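Local coordinates for protein STING-associated CdnE c-di-GMP synthase (Flavobacteriaceae, PDB 6WT8) that probably makes the signal c-di-GMP from GTP for a bacterial CBASS defence system that works through a STING receptor, at residues 101-105 / 192-196; 11-15 / 262-266. All blocks are in the same frame, centred on the assembly; numbering follows the deposited sequence.

Interaction 1 (101-105 / 192-196); sequences KENDV and ERDID
Arg193, reaching off strand 192-204, hooks its guanidinium edge into the loop 101-105 and meets two acceptors that both lie near the plane of the group. Arg193 NE and NH2 both donate to OD1 of Asp104, NE at 2.9 Å on the syn side and NH2 from above the carboxylate plane at 3.1 Å, with the two flat groups 67° apart. Arg193 NH1 and NH2 converge on Lys101 O, NH2 at 3.0 Å. Bends at chi2 (-68°) and chi3 (-65°) fold the arginine back so that one group serves both. With a leucine here, Lys101 O would probably be left without its two donors and Asp104 OD1 without its cationic mate. Ser66 OG also hydrogen-bonds Asp104 OD1. The other oxygen, Asp104 OD2, takes a bond from a water at 2.7 Å that in turn accepts from Asp194 N; a second water joins Val105 O to Asp196 N. Ile195 CD1 packs 3.7 Å from Asp104 OD1. A salt bridge on OD1 and a bridging water on OD2 imply a definite carboxylate orientation. Asp104 opens an Asp-Val-Asp sequence resembling the metal-binding motif of nucleotidyltransferases, a role only inferred here, with no metal present.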
ATOM      1  N   LYS A 101       0.404  -8.125 -12.383  1.00 16.61           N
ATOM      2  CA  LYS A 101       1.801  -8.088 -12.795  1.00 15.68           C
ATOM      3  C   LYS A 101       2.190  -6.740 -13.395  1.00 16.42           C
ATOM      4  O   LYS A 101       3.379  -6.448 -13.412  1.00 19.21           O
ATOM      5  CB  LYS A 101       2.078  -9.200 -13.832  1.00 18.15           C
ATOM      6  CG  LYS A 101       1.218  -9.117 -15.110  1.00 17.00           C
ATOM      7  CD  LYS A 101       1.305 -10.445 -15.924  1.00 18.69           C
ATOM      8  CE  LYS A 101       0.585 -10.253 -17.273  1.00 22.64           C
ATOM      9  NZ  LYS A 101      -0.873 -10.081 -17.174  1.00 24.40           N
ATOM     10  N   GLU A 102       1.224  -5.956 -13.896  1.00 15.92           N
ATOM     11  CA  GLU A 102       1.535  -4.642 -14.469  1.00 16.57           C
ATOM     12  C   GLU A 102       1.655  -3.529 -13.439  1.00 14.84           C
ATOM     13  O   GLU A 102       2.017  -2.404 -13.805  1.00 16.90           O
ATOM     14  CB  GLU A 102       0.469  -4.230 -15.498  1.00 19.43           C
ATOM     15  CG  GLU A 102       0.280  -5.220 -16.652  1.00 25.39           C
ATOM     16  CD  GLU A 102      -0.669  -6.392 -16.363  1.00 30.69           C
ATOM     17  OE1 GLU A 102      -1.330  -6.447 -15.281  1.00 23.71           O
ATOM     18  OE2 GLU A 102      -0.761  -7.260 -17.290  1.00 26.18           O
ATOM     19  N   ASN A 103       1.337  -3.760 -12.178  1.00 15.89           N
ATOM     20  CA  ASN A 103       1.524  -2.708 -11.188  1.00 15.15           C
ATOM     21  C   ASN A 103       3.014  -2.436 -10.984  1.00 16.27           C
ATOM     22  O   ASN A 103       3.851  -3.341 -11.010  1.00 15.61           O
ATOM     23  CB  ASN A 103       0.913  -3.122  -9.860  1.00 16.98           C
ATOM     24  CG  ASN A 103      -0.579  -3.296  -9.884  1.00 23.53           C
ATOM     25  OD1 ASN A 103      -1.085  -4.169  -9.190  1.00 22.34           O
ATOM     26  ND2 ASN A 103      -1.301  -2.447 -10.627  1.00 29.37           N
ATOM     27  N   ASP A 104       3.352  -1.162 -10.754  1.00 15.02           N
ATOM     28  CA  ASP A 104       4.714  -0.726 -10.588  1.00 14.75           C
ATOM     29  C   ASP A 104       4.882   0.124  -9.344  1.00 14.21           C
ATOM     30  O   ASP A 104       3.936   0.789  -8.893  1.00 15.45           O
ATOM     31  CB  ASP A 104       5.121   0.118 -11.796  1.00 14.46           C
ATOM     32  CG  ASP A 104       5.390  -0.717 -12.986  1.00 16.01           C
ATOM     33  OD1 ASP A 104       6.466  -1.348 -13.043  1.00 16.84           O
ATOM     34  OD2 ASP A 104       4.521  -0.747 -13.884  1.00 19.03           O
ATOM     35  N   VAL A 105       6.099   0.072  -8.787  1.00 14.56           N
ATOM     36  CA  VAL A 105       6.498   1.101  -7.802  1.00 14.80           C
ATOM     37  C   VAL A 105       6.436   2.466  -8.480  1.00 16.33           C
ATOM     38  O   VAL A 105       6.745   2.604  -9.675  1.00 15.92           O
ATOM     39  CB  VAL A 105       7.898   0.896  -7.187  1.00 15.61           C
ATOM     40  CG1 VAL A 105       8.009  -0.438  -6.405  1.00 19.95           C
ATOM     41  CG2 VAL A 105       9.014   0.932  -8.254  1.00 16.63           C
ATOM     42  N   GLU A 192      11.527  -3.577 -19.516  1.00 27.09           N
ATOM     43  CA  GLU A 192      10.389  -2.856 -20.075  1.00 27.87           C
ATOM     44  C   GLU A 192       9.304  -2.696 -19.016  1.00 24.07           C
ATOM     45  O   GLU A 192       8.502  -3.617 -18.792  1.00 24.85           O
ATOM     46  CB  GLU A 192       9.857  -3.596 -21.291  1.00 31.05           C
ATOM     47  CG  GLU A 192       8.822  -2.828 -22.068  1.00 44.40           C
ATOM     48  CD  GLU A 192       8.524  -3.482 -23.416  1.00 62.23           C
ATOM     49  OE1 GLU A 192       7.724  -2.913 -24.191  1.00 66.63           O
ATOM     50  OE2 GLU A 192       9.094  -4.567 -23.692  1.00 66.10           O
ATOM     51  N   ARG A 193       9.265  -1.513 -18.384  1.00 19.79           N
ATOM     52  CA  ARG A 193       8.274  -1.171 -17.357  1.00 18.60           C
ATOM     53  C   ARG A 193       7.936   0.295 -17.485  1.00 18.89           C
ATOM     54  O   ARG A 193       8.785   1.087 -17.882  1.00 21.05           O
ATOM     55  CB  ARG A 193       8.758  -1.393 -15.919  1.00 18.77           C
ATOM     56  CG  ARG A 193       9.244  -2.843 -15.607  1.00 22.73           C
ATOM     57  CD  ARG A 193       8.136  -3.893 -15.629  1.00 18.12           C
ATOM     58  NE  ARG A 193       7.133  -3.689 -14.568  1.00 17.78           N
ATOM     59  CZ  ARG A 193       6.151  -4.532 -14.268  1.00 18.39           C
ATOM     60  NH1 ARG A 193       6.068  -5.718 -14.833  1.00 20.93           N
ATOM     61  NH2 ARG A 193       5.265  -4.147 -13.367  1.00 18.87           N
ATOM     62  N   ASP A 194       6.698   0.668 -17.099  1.00 19.75           N
ATOM     63  CA  ASP A 194       6.287   2.070 -17.115  1.00 17.39           C
ATOM     64  C   ASP A 194       6.291   2.601 -15.692  1.00 18.08           C
ATOM     65  O   ASP A 194       5.598   2.072 -14.816  1.00 20.31           O
ATOM     66  CB  ASP A 194       4.906   2.240 -17.740  1.00 20.13           C
ATOM     67  CG  ASP A 194       4.830   1.641 -19.136  1.00 27.08           C
ATOM     68  OD1 ASP A 194       5.791   1.780 -19.906  1.00 30.74           O
ATOM     69  OD2 ASP A 194       3.815   0.993 -19.439  1.00 35.07           O
ATOM     70  N   ILE A 195       7.087   3.638 -15.438  1.00 16.34           N
ATOM     71  CA  ILE A 195       7.278   4.146 -14.088  1.00 14.66           C
ATOM     72  C   ILE A 195       6.743   5.570 -13.985  1.00 15.29           C
ATOM     73  O   ILE A 195       7.109   6.426 -14.796  1.00 17.24           O
ATOM     74  CB  ILE A 195       8.764   4.132 -13.715  1.00 14.87           C
ATOM     75  CG1 ILE A 195       9.346   2.708 -13.832  1.00 16.76           C
ATOM     76  CG2 ILE A 195       9.016   4.713 -12.342  1.00 17.19           C
ATOM     77  CD1 ILE A 195       8.686   1.654 -12.922  1.00 17.95           C
ATOM     78  N   ASP A 196       5.909   5.831 -12.975  1.00 13.34           N
ATOM     79  CA  ASP A 196       5.495   7.201 -12.671  1.00 15.73           C
ATOM     80  C   ASP A 196       6.501   7.863 -11.745  1.00 15.42           C
ATOM     81  O   ASP A 196       6.937   7.267 -10.766  1.00 15.32           O
ATOM     82  CB  ASP A 196       4.121   7.232 -11.994  1.00 16.01           C
ATOM     83  CG  ASP A 196       2.966   7.230 -12.969  1.00 31.71           C
ATOM     84  OD1 ASP A 196       2.804   8.192 -13.783  1.00 30.66           O
ATOM     85  OD2 ASP A 196       2.211   6.237 -12.917  1.00 37.89           O
TER
HETATM   86  O   HOH W   1       5.117  -1.624 -16.313  1.00 21.87           O
HETATM   87  O   HOH W   2       4.807   3.790 -11.190  1.00 18.27           O

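Interaction 2 (11-15 / 262-266)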
ATOM      1  N   LYS A  11      -8.028 -16.891 -14.202  1.00 18.35           N
ATOM      2  CA  LYS A  11      -7.982 -15.427 -14.160  1.00 17.90           C
ATOM      3  C   LYS A  11      -6.851 -14.941 -13.261  1.00 17.49           C
ATOM      4  O   LYS A  11      -6.110 -14.015 -13.613  1.00 19.52           O
ATOM      5  CB  LYS A  11      -9.308 -14.867 -13.642  1.00 22.64           C
ATOM      6  CG  LYS A  11     -10.404 -14.960 -14.683  1.00 27.21           C
ATOM      7  CD  LYS A  11     -11.623 -14.233 -14.184  1.00 32.34           C
ATOM      8  CE  LYS A  11     -12.529 -13.888 -15.348  1.00 42.65           C
ATOM      9  NZ  LYS A  11     -13.926 -13.767 -14.862  1.00 48.95           N
ATOM     10  N   VAL A  12      -6.724 -15.526 -12.068  1.00 16.62           N
ATOM     11  CA  VAL A  12      -5.640 -15.128 -11.167  1.00 16.90           C
ATOM     12  C   VAL A  12      -4.302 -15.366 -11.829  1.00 18.78           C
ATOM     13  O   VAL A  12      -3.390 -14.552 -11.720  1.00 17.20           O
ATOM     14  CB  VAL A  12      -5.753 -15.897  -9.834  1.00 18.24           C
ATOM     15  CG1 VAL A  12      -4.529 -15.628  -8.920  1.00 19.44           C
ATOM     16  CG2 VAL A  12      -6.956 -15.484  -9.082  1.00 21.60           C
ATOM     17  N   ARG A  13      -4.148 -16.512 -12.484  1.00 17.26           N
ATOM     18  CA  ARG A  13      -2.892 -16.827 -13.153  1.00 17.09           C
ATOM     19  C   ARG A  13      -2.542 -15.807 -14.211  1.00 15.34           C
ATOM     20  O   ARG A  13      -1.369 -15.422 -14.352  1.00 17.98           O
ATOM     21  CB  ARG A  13      -2.996 -18.217 -13.778  1.00 16.77           C
ATOM     22  CG  ARG A  13      -2.821 -19.231 -12.691  1.00 18.16           C
ATOM     23  CD  ARG A  13      -3.062 -20.648 -13.183  1.00 18.93           C
ATOM     24  NE  ARG A  13      -2.650 -21.585 -12.138  1.00 19.16           N
ATOM     25  CZ  ARG A  13      -2.295 -22.853 -12.357  1.00 19.41           C
ATOM     26  NH1 ARG A  13      -2.312 -23.354 -13.579  1.00 20.44           N
ATOM     27  NH2 ARG A  13      -1.894 -23.598 -11.347  1.00 19.40           N
ATOM     28  N   GLU A  14      -3.524 -15.403 -15.013  1.00 17.21           N
ATOM     29  CA  GLU A  14      -3.204 -14.454 -16.075  1.00 17.78           C
ATOM     30  C   GLU A  14      -2.710 -13.148 -15.486  1.00 18.51           C
ATOM     31  O   GLU A  14      -1.830 -12.489 -16.054  1.00 20.67           O
ATOM     32  CB  GLU A  14      -4.442 -14.200 -16.937  1.00 22.99           C
ATOM     33  CG  GLU A  14      -4.089 -13.390 -18.222  1.00 38.11           C
ATOM     34  CD  GLU A  14      -2.831 -13.923 -18.959  1.00 57.42           C
ATOM     35  OE1 GLU A  14      -2.772 -15.150 -19.258  1.00 61.79           O
ATOM     36  OE2 GLU A  14      -1.896 -13.112 -19.229  1.00 59.94           O
ATOM     37  N   ARG A  15      -3.248 -12.767 -14.324  1.00 17.71           N
ATOM     38  CA  ARG A  15      -2.853 -11.508 -13.696  1.00 18.35           C
ATOM     39  C   ARG A  15      -1.522 -11.610 -12.979  1.00 17.22           C
ATOM     40  O   ARG A  15      -0.779 -10.622 -12.895  1.00 18.68           O
ATOM     41  CB  ARG A  15      -3.928 -11.102 -12.666  1.00 18.56           C
ATOM     42  CG  ARG A  15      -5.245 -10.720 -13.293  1.00 18.51           C
ATOM     43  CD  ARG A  15      -6.246 -10.155 -12.277  1.00 19.86           C
ATOM     44  NE  ARG A  15      -6.581 -11.024 -11.150  1.00 19.54           N
ATOM     45  CZ  ARG A  15      -7.750 -11.653 -10.993  1.00 18.42           C
ATOM     46  NH1 ARG A  15      -8.688 -11.632 -11.965  1.00 20.40           N
ATOM     47  NH2 ARG A  15      -7.989 -12.315  -9.890  1.00 17.60           N
ATOM     48  N   ASN A 262      -7.986  -9.927  -4.531  1.00 12.02           N
ATOM     49  CA  ASN A 262      -8.372 -10.798  -5.637  1.00 12.55           C
ATOM     50  C   ASN A 262      -9.867 -11.065  -5.607  1.00 15.60           C
ATOM     51  O   ASN A 262     -10.505 -11.114  -6.664  1.00 14.59           O
ATOM     52  CB  ASN A 262      -7.585 -12.131  -5.552  1.00 13.26           C
ATOM     53  CG  ASN A 262      -6.244 -12.051  -6.327  1.00 13.30           C
ATOM     54  OD1 ASN A 262      -6.260 -11.828  -7.538  1.00 15.72           O
ATOM     55  ND2 ASN A 262      -5.105 -12.180  -5.642  1.00 14.10           N
ATOM     56  N   ILE A 263     -10.424 -11.360  -4.425  1.00 12.93           N
ATOM     57  CA  ILE A 263     -11.875 -11.595  -4.343  1.00 12.18           C
ATOM     58  C   ILE A 263     -12.624 -10.366  -4.840  1.00 14.31           C
ATOM     59  O   ILE A 263     -13.585 -10.477  -5.603  1.00 15.29           O
ATOM     60  CB  ILE A 263     -12.298 -11.927  -2.902  1.00 16.16           C
ATOM     61  CG1 ILE A 263     -11.662 -13.225  -2.417  1.00 16.43           C
ATOM     62  CG2 ILE A 263     -13.829 -11.981  -2.733  1.00 16.68           C
ATOM     63  CD1 ILE A 263     -11.715 -14.355  -3.334  1.00 23.40           C
ATOM     64  N   LYS A 264     -12.189  -9.170  -4.419  1.00 14.71           N
ATOM     65  CA  LYS A 264     -12.898  -7.972  -4.881  1.00 14.08           C
ATOM     66  C   LYS A 264     -12.820  -7.827  -6.409  1.00 12.47           C
ATOM     67  O   LYS A 264     -13.813  -7.459  -7.095  1.00 16.30           O
ATOM     68  CB  LYS A 264     -12.310  -6.724  -4.195  1.00 13.58           C
ATOM     69  CG  LYS A 264     -13.253  -5.521  -4.401  1.00 15.03           C
ATOM     70  CD  LYS A 264     -12.836  -4.336  -3.479  1.00 18.21           C
ATOM     71  CE  LYS A 264     -11.532  -3.688  -3.955  1.00 19.59           C
ATOM     72  NZ  LYS A 264     -11.768  -2.670  -5.070  1.00 20.38           N
ATOM     73  N   TYR A 265     -11.646  -8.111  -6.965  1.00 14.00           N
ATOM     74  CA  TYR A 265     -11.398  -7.924  -8.381  1.00 12.69           C
ATOM     75  C   TYR A 265     -12.305  -8.820  -9.209  1.00 16.27           C
ATOM     76  O   TYR A 265     -12.889  -8.365 -10.186  1.00 20.10           O
ATOM     77  CB  TYR A 265      -9.908  -8.187  -8.669  1.00 16.40           C
ATOM     78  CG  TYR A 265      -9.464  -7.702 -10.037  1.00 17.51           C
ATOM     79  CD1 TYR A 265      -9.630  -8.484 -11.184  1.00 19.81           C
ATOM     80  CD2 TYR A 265      -8.858  -6.454 -10.161  1.00 21.50           C
ATOM     81  CE1 TYR A 265      -9.206  -7.999 -12.424  1.00 23.54           C
ATOM     82  CE2 TYR A 265      -8.408  -5.973 -11.413  1.00 22.45           C
ATOM     83  CZ  TYR A 265      -8.596  -6.764 -12.509  1.00 22.01           C
ATOM     84  OH  TYR A 265      -8.197  -6.277 -13.751  1.00 27.33           O
ATOM     85  N   ASP A 266     -12.514 -10.060  -8.750  1.00 16.52           N
ATOM     86  CA  ASP A 266     -13.302 -11.055  -9.479  1.00 18.61           C
ATOM     87  C   ASP A 266     -14.777 -11.013  -9.123  1.00 21.35           C
ATOM     88  O   ASP A 266     -15.580 -11.713  -9.756  1.00 25.03           O
ATOM     89  CB  ASP A 266     -12.718 -12.448  -9.185  1.00 18.55           C
ATOM     90  CG  ASP A 266     -11.406 -12.710  -9.952  1.00 23.33           C
ATOM     91  OD1 ASP A 266     -11.260 -12.150 -11.019  1.00 26.21           O
ATOM     92  OD2 ASP A 266     -10.575 -13.467  -9.407  1.00 29.55           O
TER
HETATM   93  O   HOH W   3      -4.329 -11.628  -9.469  1.00 17.57           O
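The guanidinium of Arg15 lies against the ring of Tyr265, whose CD1 sits 3.3 Å above one face of the group, offset toward its rim, with the two planes 50° apart. The aliphatic part joins in, Arg15 CD coming within 3.7 Å of Tyr265 CE1. On the opposite face are Lys11 O and Val12 CA of the arginine's own helix, so the group is sandwiched and its rotation restricted. Its edge is left for polar partners. Arg15 NH1 donates to Asp266 OD1 at 2.8 Å, on the syn side, while Arg15 NH2 reaches Asp266 OD2 at 2.9 Å in a nearly straight bond from above the carboxylate plane: an end-on, two-nitrogen salt bridge with one bond to each oxygen. Arg15 NH2 also donates to Asn262 OD1 at 3.0 Å, and a water links that same oxygen to Arg15 NE. The bend at chi3 (-58°) turns the guanidinium out of the line of an otherwise extended chain. Asn262 is itself held by ND2 donating to Ser54 O of helix 46-56, and Tyr50 OH gives Asp266 OD2 a weak further bond. Val12 CG2 packs 4.0 Å from Asn262 OD1. Lys11 runs past Asp266, and its NZ, not in contact, would add favourable charge. The helix segments cross at 109° with axes 11.7 Å apart, too far for close ridge-and-groove packing; the long Arg15 side chain spans the gap to Asp266 and Asn262, in a helix-helix junction built on a bidentate arginine-aspartate pair that joins helix 5-16 to the C-terminal part of helix 253-266.

From the N terminus, helix 5-16 comes first, and interaction 2 joins it to helix 253-266, closing a loop of 246 residues. Interaction 1 is nested wholly inside that span: the loop before strand 106-112 meets the start of strand 192-204 across 86 intervening residues, many of them helical, next to the place where the two strands pair in parallel in the mixed sheet. The centres of interaction 1 and interaction 2 are about 18 Å apart. The two contacts nevertheless touch: Lys101 N lies 2.8 Å from Arg15 O and Lys101 NZ 2.8 Å from Glu14 O, both probable hydrogen bonds. The segment 101-105 thus ties the sheet to the C-terminal part of the first helix, and through it to helix 253-266.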